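Local coordinates for RNA-dependent RNA Polymerase (Bombyx mori cytoplasmic polyhedrosis virus, PDB 6TZ0), which synthesises RNA on an RNA template, producing viral plus strands in fully conservative transcription and the complementary minus strands in genome replication, at residues Q325-N330 and S1043-Y1047; K382-A386 and D561-T565; L963-I967 and P1091-Q1095. One frame throughout, in Å; residues are numbered along the deposited sequence.

How the contacts relate
The N-terminal member of contact 1, 325-330 on helix 325-339, opens the first long loop. Contact 2 opens and closes wholly within it, joining the outer strand 380-384 of an antiparallel sheet to helix 557-573 in the central polymerase region. The chain then reaches the C-terminal region, where 963-967 opens contact 3 before 1043-1047 closes contact 1. Segment 1091-1095 closes contact 3 last, so contacts 1 and 3 cross along the chain. Contact 1 thus ties helix 325-339 to the C-terminal region, whereas contact 3 is internal to that region. The three lie far apart, with centres about 48 to 51 Å from one another.

Contact 1: residues Q325-N330 and S1043-Y1047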
loop_
_atom_site.group_PDB
_atom_site.type_symbol
_atom_site.label_atom_id
_atom_site.label_comp_id
_atom_site.label_asym_id
_atom_site.label_seq_id
_atom_site.Cartn_x
_atom_site.Cartn_y
_atom_site.Cartn_z
ATOM N N GLN A 325 -0.177 -22.521 -32.570
ATOM C CA GLN A 325 -0.134 -21.825 -31.291
ATOM C C GLN A 325 -1.100 -20.648 -31.281
ATOM O O GLN A 325 -1.655 -20.302 -30.227
ATOM C CB GLN A 325 1.293 -21.358 -31.009
ATOM C CG GLN A 325 1.510 -20.738 -29.645
ATOM C CD GLN A 325 2.905 -20.203 -29.488
ATOM O OE1 GLN A 325 3.707 -20.283 -30.407
ATOM N NE2 GLN A 325 3.192 -19.616 -28.345
ATOM N N ASN A 326 -1.334 -20.043 -32.449
ATOM C CA ASN A 326 -2.251 -18.916 -32.530
ATOM C C ASN A 326 -3.688 -19.352 -32.310
ATOM O O ASN A 326 -4.504 -18.557 -31.833
ATOM C CB ASN A 326 -2.119 -18.212 -33.875
ATOM C CG ASN A 326 -0.744 -17.645 -34.092
ATOM O OD1 ASN A 326 -0.051 -17.307 -33.138
ATOM N ND2 ASN A 326 -0.353 -17.495 -35.348
ATOM N N ASP A 327 -4.003 -20.611 -32.616
ATOM C CA ASP A 327 -5.333 -21.137 -32.340
ATOM C C ASP A 327 -5.599 -21.196 -30.845
ATOM O O ASP A 327 -6.665 -20.778 -30.370
ATOM C CB ASP A 327 -5.487 -22.520 -32.962
ATOM C CG ASP A 327 -5.508 -22.477 -34.461
ATOM O OD1 ASP A 327 -5.808 -21.403 -35.015
ATOM O OD2 ASP A 327 -5.262 -23.522 -35.093
ATOM N N VAL A 328 -4.619 -21.687 -30.087
ATOM C CA VAL A 328 -4.735 -21.763 -28.639
ATOM C C VAL A 328 -4.771 -20.368 -28.039
ATOM O O VAL A 328 -5.516 -20.119 -27.085
ATOM C CB VAL A 328 -3.580 -22.605 -28.071
ATOM C CG1 VAL A 328 -3.716 -22.783 -26.568
ATOM C CG2 VAL A 328 -3.524 -23.932 -28.771
ATOM N N ALA A 329 -4.029 -19.425 -28.628
ATOM C CA ALA A 329 -4.053 -18.043 -28.157
ATOM C C ALA A 329 -5.418 -17.395 -28.363
ATOM O O ALA A 329 -5.921 -16.694 -27.473
ATOM C CB ALA A 329 -2.973 -17.234 -28.872
ATOM N N ASN A 330 -6.045 -17.651 -29.514
ATOM C CA ASN A 330 -7.343 -17.053 -29.805
ATOM C C ASN A 330 -8.440 -17.639 -28.927
ATOM O O ASN A 330 -9.263 -16.892 -28.374
ATOM C CB ASN A 330 -7.685 -17.235 -31.279
ATOM C CG ASN A 330 -6.755 -16.468 -32.190
ATOM O OD1 ASN A 330 -6.361 -15.347 -31.892
ATOM N ND2 ASN A 330 -6.399 -17.075 -33.311
ATOM N N SER A 1043 3.368 -17.517 -35.860
ATOM C CA SER A 1043 3.047 -17.372 -34.436
ATOM C C SER A 1043 3.273 -15.962 -33.912
ATOM O O SER A 1043 4.297 -15.713 -33.270
ATOM C CB SER A 1043 3.822 -18.372 -33.573
ATOM O OG SER A 1043 3.357 -19.688 -33.781
ATOM N N ASN A 1044 2.389 -15.036 -34.292
ATOM C CA ASN A 1044 2.500 -13.619 -33.955
ATOM C C ASN A 1044 2.718 -13.365 -32.469
ATOM O O ASN A 1044 2.167 -14.055 -31.615
ATOM C CB ASN A 1044 1.249 -12.875 -34.419
ATOM C CG ASN A 1044 -0.037 -13.462 -33.877
ATOM O OD1 ASN A 1044 -0.045 -14.508 -33.251
ATOM N ND2 ASN A 1044 -1.134 -12.748 -34.071
ATOM N N LEU A 1045 3.556 -12.383 -32.167
ATOM C CA LEU A 1045 3.963 -12.120 -30.799
ATOM C C LEU A 1045 3.086 -11.092 -30.097
ATOM O O LEU A 1045 3.456 -10.610 -29.023
ATOM C CB LEU A 1045 5.443 -11.729 -30.777
ATOM C CG LEU A 1045 6.022 -10.703 -31.747
ATOM C CD1 LEU A 1045 5.921 -9.312 -31.222
ATOM C CD2 LEU A 1045 7.466 -11.042 -32.013
ATOM N N ALA A 1046 1.929 -10.771 -30.672
ATOM C CA ALA A 1046 0.857 -10.050 -30.002
ATOM C C ALA A 1046 -0.436 -10.388 -30.724
ATOM O O ALA A 1046 -0.417 -10.882 -31.854
ATOM C CB ALA A 1046 1.093 -8.539 -29.983
ATOM N N TYR A 1047 -1.570 -10.126 -30.065
ATOM C CA TYR A 1047 -2.848 -10.425 -30.704
ATOM C C TYR A 1047 -3.160 -9.485 -31.858
ATOM O O TYR A 1047 -3.955 -9.849 -32.728
ATOM C CB TYR A 1047 -4.006 -10.396 -29.704
ATOM C CG TYR A 1047 -4.079 -11.577 -28.776
ATOM C CD1 TYR A 1047 -4.433 -12.824 -29.253
ATOM C CD2 TYR A 1047 -3.855 -11.434 -27.417
ATOM C CE1 TYR A 1047 -4.511 -13.904 -28.417
ATOM C CE2 TYR A 1047 -3.933 -12.511 -26.572
ATOM C CZ TYR A 1047 -4.262 -13.742 -27.077
ATOM O OH TYR A 1047 -4.353 -14.824 -26.238
#
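Tyr1047 reaches helix 325-339 with its hydroxyl, which donates a hydrogen bond of 2.7 Å from OH to the backbone O of Ala329. The donor stands above the carbonyl plane, 39° out of it. The carbonyl carbon of Ala329 lies at the ring edge, in the ring plane, and the methyl of the same residue packs nearby, CB of Ala329 being 3.7 Å from CE1 of Tyr1047. Tyr1047 CG stands anti to its own carbonyl carbon, beside its backbone N (chi1 -74°). Near the ring plane, OD1 of Asn330 comes within 4.1 Å of CD1 of Tyr1047. One helical turn earlier, Gln325 stretches out to Ser1043, bringing OE1 of Gln325 to 3.4 Å from OG of Ser1043. Between these two ends the side-chain amides of Asn326 and Asn1044 meet with their planes 68° apart, and CG of Asn326 packs 3.8 Å from CA of Ser1043. The contact lays an irregular loop of the C-terminal region, between strand 1029-1030 and helix 1054-1062, along the first turn and a half of helix 325-339. This is a long-range tie in a reovirus-family polymerase, bridging 712 intervening residues, and it lies away from the nucleotide- and magnesium-binding sites. Second-shell bonds hold several of the polar groups. The hydroxyl of Ser1043 is hydrogen-bonded to the backbone O of Thr268 in strand 266-272, the amide nitrogen of Gln325 bonds weakly to the backbone O of Val728, and the side-chain amides of Asn330 and Asn61 are joined by a hydrogen bond. Behind the contact, Trp733 packs on Ala329 and Val328, and helix 257-264 packs against Val328.

Contact 2: residues K382-A386 and D561-T565; sequences KQKYA and DIYNT
Strand 382-384 passes helix 561-565 steeply, with 116° between their N-to-C directions and 9.1 Å between the two axes at closest approach. The nearest backbone pair is Gln383 with Thr565, their CA atoms 6.2 Å apart. The strand is an edge strand of a four-stranded antiparallel sheet and bonds through Lys382 to strand 370-375, while the helix comes after strand 541-548, which carries the magnesium-binding Asp547, and the short helix 551-554; the two pack together within the central polymerase domain. Gln383 and Tyr385 both send CB toward the helix. Gln383 starts in the tight position between backbone N and carbonyl carbon (chi1 52°) and then runs out extended, so that NE2 of Gln383 lies 3.0 Å from OD1 of Asp561. The bond is bent to 133°, hence weak. Thr565 turns its methyl to both strand side chains: CG2 of Thr565 lies 3.5 Å from NE2 of Gln383 and 3.6 Å from CE2 of Tyr385. Its hydroxyl is used within the helix, OG1 of Thr565 donating to the backbone O of Ile562. Tyr385 crosses Ile562 at about a right angle, CZ of Tyr385 being 4.1 Å from CG1 of Ile562. Pro369 touches Gln383, Tyr385, Asp561 and Thr565 alike, and Leu541 of a neighbouring chain, viral structural protein 4, packs on Asp561. The one hydrogen bond between the segments is weak, so the strand probably does little to stabilise the charge of Asp561, and cohesion rests largely on packing of Tyr385 and the Gln383 chain against Thr565, with a smaller part from Ile562.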
loop_
_atom_site.group_PDB
_atom_site.type_symbol
_atom_site.label_atom_id
_atom_site.label_comp_id
_atom_site.label_asym_id
_atom_site.label_seq_id
_atom_site.Cartn_x
_atom_site.Cartn_y
_atom_site.Cartn_z
ATOM N N LYS A 382 19.786 -10.129 19.411
ATOM C CA LYS A 382 20.618 -10.916 18.519
ATOM C C LYS A 382 20.165 -12.362 18.603
ATOM O O LYS A 382 19.944 -12.882 19.695
ATOM C CB LYS A 382 22.089 -10.796 18.900
ATOM C CG LYS A 382 23.052 -11.393 17.919
ATOM C CD LYS A 382 24.457 -11.232 18.434
ATOM C CE LYS A 382 24.863 -9.773 18.443
ATOM N NZ LYS A 382 24.980 -9.230 17.064
ATOM N N GLN A 383 20.049 -13.014 17.451
ATOM C CA GLN A 383 19.461 -14.343 17.413
ATOM C C GLN A 383 19.931 -15.087 16.172
ATOM O O GLN A 383 20.383 -14.484 15.198
ATOM C CB GLN A 383 17.939 -14.248 17.482
ATOM C CG GLN A 383 17.370 -13.308 16.465
ATOM C CD GLN A 383 15.898 -13.093 16.648
ATOM O OE1 GLN A 383 15.289 -13.664 17.543
ATOM N NE2 GLN A 383 15.310 -12.266 15.800
ATOM N N LYS A 384 19.822 -16.410 16.229
ATOM C CA LYS A 384 20.412 -17.280 15.225
ATOM C C LYS A 384 19.639 -18.588 15.221
ATOM O O LYS A 384 19.163 -19.034 16.264
ATOM C CB LYS A 384 21.896 -17.514 15.532
ATOM C CG LYS A 384 22.696 -18.191 14.443
ATOM C CD LYS A 384 24.147 -18.285 14.843
ATOM C CE LYS A 384 25.011 -18.746 13.689
ATOM N NZ LYS A 384 24.719 -20.140 13.285
ATOM N N TYR A 385 19.507 -19.194 14.046
ATOM C CA TYR A 385 18.743 -20.428 13.909
ATOM C C TYR A 385 19.612 -21.655 14.122
ATOM O O TYR A 385 20.761 -21.706 13.682
ATOM C CB TYR A 385 18.071 -20.502 12.539
ATOM C CG TYR A 385 16.829 -19.660 12.456
ATOM C CD1 TYR A 385 15.614 -20.153 12.902
ATOM C CD2 TYR A 385 16.876 -18.367 11.972
ATOM C CE1 TYR A 385 14.481 -19.394 12.850
ATOM C CE2 TYR A 385 15.741 -17.601 11.906
ATOM C CZ TYR A 385 14.551 -18.118 12.354
ATOM O OH TYR A 385 13.422 -17.351 12.301
ATOM N N ALA A 386 19.046 -22.646 14.809
ATOM C CA ALA A 386 19.744 -23.909 15.003
ATOM C C ALA A 386 19.738 -24.726 13.718
ATOM O O ALA A 386 20.796 -25.027 13.157
ATOM C CB ALA A 386 19.107 -24.693 16.152
ATOM N N ASP A 561 9.624 -13.456 12.271
ATOM C CA ASP A 561 10.905 -13.522 12.968
ATOM C C ASP A 561 12.076 -13.905 12.052
ATOM O O ASP A 561 13.215 -13.550 12.364
ATOM C CB ASP A 561 10.792 -14.500 14.131
ATOM C CG ASP A 561 11.745 -14.179 15.258
ATOM O OD1 ASP A 561 12.501 -13.195 15.150
ATOM O OD2 ASP A 561 11.720 -14.900 16.273
ATOM N N ILE A 562 11.820 -14.560 10.910
ATOM C CA ILE A 562 12.891 -14.910 9.969
ATOM C C ILE A 562 13.511 -13.653 9.367
ATOM O O ILE A 562 14.736 -13.506 9.308
ATOM C CB ILE A 562 12.364 -15.850 8.868
ATOM C CG1 ILE A 562 11.887 -17.175 9.451
ATOM C CG2 ILE A 562 13.429 -16.122 7.817
ATOM C CD1 ILE A 562 11.210 -18.070 8.458
ATOM N N TYR A 563 12.668 -12.726 8.912
ATOM C CA TYR A 563 13.139 -11.429 8.444
ATOM C C TYR A 563 13.683 -10.589 9.590
ATOM O O TYR A 563 14.598 -9.781 9.383
ATOM C CB TYR A 563 11.986 -10.718 7.736
ATOM C CG TYR A 563 12.287 -9.390 7.077
ATOM C CD1 TYR A 563 12.942 -9.333 5.857
ATOM C CD2 TYR A 563 11.875 -8.198 7.655
ATOM C CE1 TYR A 563 13.199 -8.126 5.245
ATOM C CE2 TYR A 563 12.132 -6.988 7.045
ATOM C CZ TYR A 563 12.796 -6.961 5.844
ATOM O OH TYR A 563 13.053 -5.760 5.237
ATOM N N ASN A 564 13.137 -10.770 10.801
ATOM C CA ASN A 564 13.634 -10.022 11.952
ATOM C C ASN A 564 15.071 -10.385 12.305
ATOM O O ASN A 564 15.815 -9.522 12.769
ATOM C CB ASN A 564 12.747 -10.238 13.174
ATOM C CG ASN A 564 11.422 -9.540 13.063
ATOM O OD1 ASN A 564 11.329 -8.454 12.500
ATOM N ND2 ASN A 564 10.392 -10.137 13.635
ATOM N N THR A 565 15.474 -11.644 12.098
ATOM C CA THR A 565 16.870 -12.025 12.330
ATOM C C THR A 565 17.819 -11.296 11.389
ATOM O O THR A 565 18.890 -10.840 11.807
ATOM C CB THR A 565 17.065 -13.528 12.162
ATOM O OG1 THR A 565 16.680 -13.911 10.840
ATOM C CG2 THR A 565 16.254 -14.288 13.151
#

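Contact 3: residues L963-I967 and P1091-Q1095; sequences LSNDI and PVFKQ
Gln1095 presents a flat side-chain amide to the loop, with Leu963 and Ile967 approaching its oxygen from opposite sides of the amide plane: OE1 of Gln1095 is 3.4 Å from CD2 of Leu963 and 4.0 Å from CG2 of Ile967. The amide nitrogen reaches Ser964 instead, through a weak hydrogen bond of 3.3 Å from NE2 of Gln1095 to OG of Ser964 (N-H...O 153°). An extended chain beyond CG carries the amide out from the helix to this point. The loop between helix 945-958 and helix 973-979, within the C-terminal region, contains a type I beta turn, 964-967, in which Ile967 N bonds to Ser964 O. Ser964 OG accepts from Gln1095 and in turn donates to OD1 of Asp966, 2.6 Å away, meeting that oxygen nearly end-on, so one hydroxyl links the turn's carboxylate to the helix amide. At the start of helix 1091-1101 the contact becomes apolar: CD1 of Ile967 lies 3.7 Å from CB of Pro1091, and CG2 of Ile967 is 3.7 Å from CG2 of Val1092. Helix 1107-1114 adds Ala1113 against Leu963 and Ile1114 against Ile967.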
loop_
_atom_site.group_PDB
_atom_site.type_symbol
_atom_site.label_atom_id
_atom_site.label_comp_id
_atom_site.label_asym_id
_atom_site.label_seq_id
_atom_site.Cartn_x
_atom_site.Cartn_y
_atom_site.Cartn_z
ATOM N N LEU A 963 10.353 35.478 -8.036
ATOM C CA LEU A 963 10.074 34.094 -8.374
ATOM C C LEU A 963 8.742 33.684 -7.767
ATOM O O LEU A 963 8.364 34.146 -6.688
ATOM C CB LEU A 963 11.170 33.153 -7.868
ATOM C CG LEU A 963 12.599 33.297 -8.390
ATOM C CD1 LEU A 963 13.472 32.251 -7.732
ATOM C CD2 LEU A 963 12.685 33.190 -9.899
ATOM N N SER A 964 8.030 32.812 -8.471
ATOM C CA SER A 964 6.795 32.268 -7.936
ATOM C C SER A 964 7.102 31.257 -6.835
ATOM O O SER A 964 8.148 30.604 -6.836
ATOM C CB SER A 964 5.976 31.622 -9.048
ATOM O OG SER A 964 6.635 30.482 -9.562
ATOM N N ASN A 965 6.174 31.132 -5.884
ATOM C CA ASN A 965 6.450 30.377 -4.666
ATOM C C ASN A 965 6.403 28.869 -4.869
ATOM O O ASN A 965 6.878 28.128 -4.002
ATOM C CB ASN A 965 5.464 30.762 -3.560
ATOM C CG ASN A 965 5.611 32.207 -3.123
ATOM O OD1 ASN A 965 6.705 32.766 -3.127
ATOM N ND2 ASN A 965 4.505 32.809 -2.711
ATOM N N ASP A 966 5.846 28.395 -5.983
ATOM C CA ASP A 966 5.822 26.968 -6.279
ATOM C C ASP A 966 7.110 26.472 -6.915
ATOM O O ASP A 966 7.196 25.292 -7.270
ATOM C CB ASP A 966 4.635 26.645 -7.189
ATOM C CG ASP A 966 4.615 27.485 -8.455
ATOM O OD1 ASP A 966 5.434 28.418 -8.583
ATOM O OD2 ASP A 966 3.776 27.205 -9.334
ATOM N N ILE A 967 8.096 27.347 -7.072
ATOM C CA ILE A 967 9.365 27.033 -7.709
ATOM C C ILE A 967 10.461 27.208 -6.662
ATOM O O ILE A 967 11.493 26.529 -6.698
ATOM C CB ILE A 967 9.563 27.931 -8.948
ATOM C CG1 ILE A 967 8.411 27.726 -9.926
ATOM C CG2 ILE A 967 10.815 27.616 -9.684
ATOM C CD1 ILE A 967 8.248 26.292 -10.390
ATOM N N PRO A 1091 7.939 26.507 -15.321
ATOM C CA PRO A 1091 8.245 27.824 -14.745
ATOM C C PRO A 1091 9.674 27.941 -14.255
ATOM O O PRO A 1091 10.207 29.060 -14.224
ATOM C CB PRO A 1091 7.240 27.942 -13.592
ATOM C CG PRO A 1091 6.143 26.994 -13.948
ATOM C CD PRO A 1091 6.818 25.851 -14.631
ATOM N N VAL A 1092 10.299 26.812 -13.893
ATOM C CA VAL A 1092 11.711 26.783 -13.514
ATOM C C VAL A 1092 12.575 27.300 -14.655
ATOM O O VAL A 1092 13.325 28.271 -14.499
ATOM C CB VAL A 1092 12.136 25.359 -13.119
ATOM C CG1 VAL A 1092 13.592 25.344 -12.685
ATOM C CG2 VAL A 1092 11.233 24.794 -12.050
ATOM N N PHE A 1093 12.452 26.671 -15.831
ATOM C CA PHE A 1093 13.277 27.055 -16.969
ATOM C C PHE A 1093 12.912 28.441 -17.477
ATOM O O PHE A 1093 13.789 29.178 -17.932
ATOM C CB PHE A 1093 13.154 26.046 -18.113
ATOM C CG PHE A 1093 14.112 26.313 -19.246
ATOM C CD1 PHE A 1093 15.413 25.850 -19.179
ATOM C CD2 PHE A 1093 13.733 27.076 -20.350
ATOM C CE1 PHE A 1093 16.302 26.107 -20.196
ATOM C CE2 PHE A 1093 14.629 27.361 -21.347
ATOM C CZ PHE A 1093 15.910 26.861 -21.276
ATOM N N LYS A 1094 11.628 28.803 -17.436
ATOM C CA LYS A 1094 11.212 30.096 -17.971
ATOM C C LYS A 1094 11.743 31.242 -17.122
ATOM O O LYS A 1094 12.338 32.190 -17.651
ATOM C CB LYS A 1094 9.692 30.160 -18.083
ATOM C CG LYS A 1094 9.131 29.314 -19.204
ATOM C CD LYS A 1094 7.642 29.521 -19.355
ATOM C CE LYS A 1094 6.875 28.839 -18.239
ATOM N NZ LYS A 1094 5.406 28.935 -18.447
ATOM N N GLN A 1095 11.579 31.145 -15.799
ATOM C CA GLN A 1095 12.132 32.161 -14.910
ATOM C C GLN A 1095 13.657 32.152 -14.922
ATOM O O GLN A 1095 14.284 33.221 -14.844
ATOM C CB GLN A 1095 11.589 31.953 -13.498
ATOM C CG GLN A 1095 10.095 32.237 -13.386
ATOM C CD GLN A 1095 9.517 31.864 -12.037
ATOM O OE1 GLN A 1095 10.206 31.315 -11.180
ATOM N NE2 GLN A 1095 8.238 32.153 -11.847
#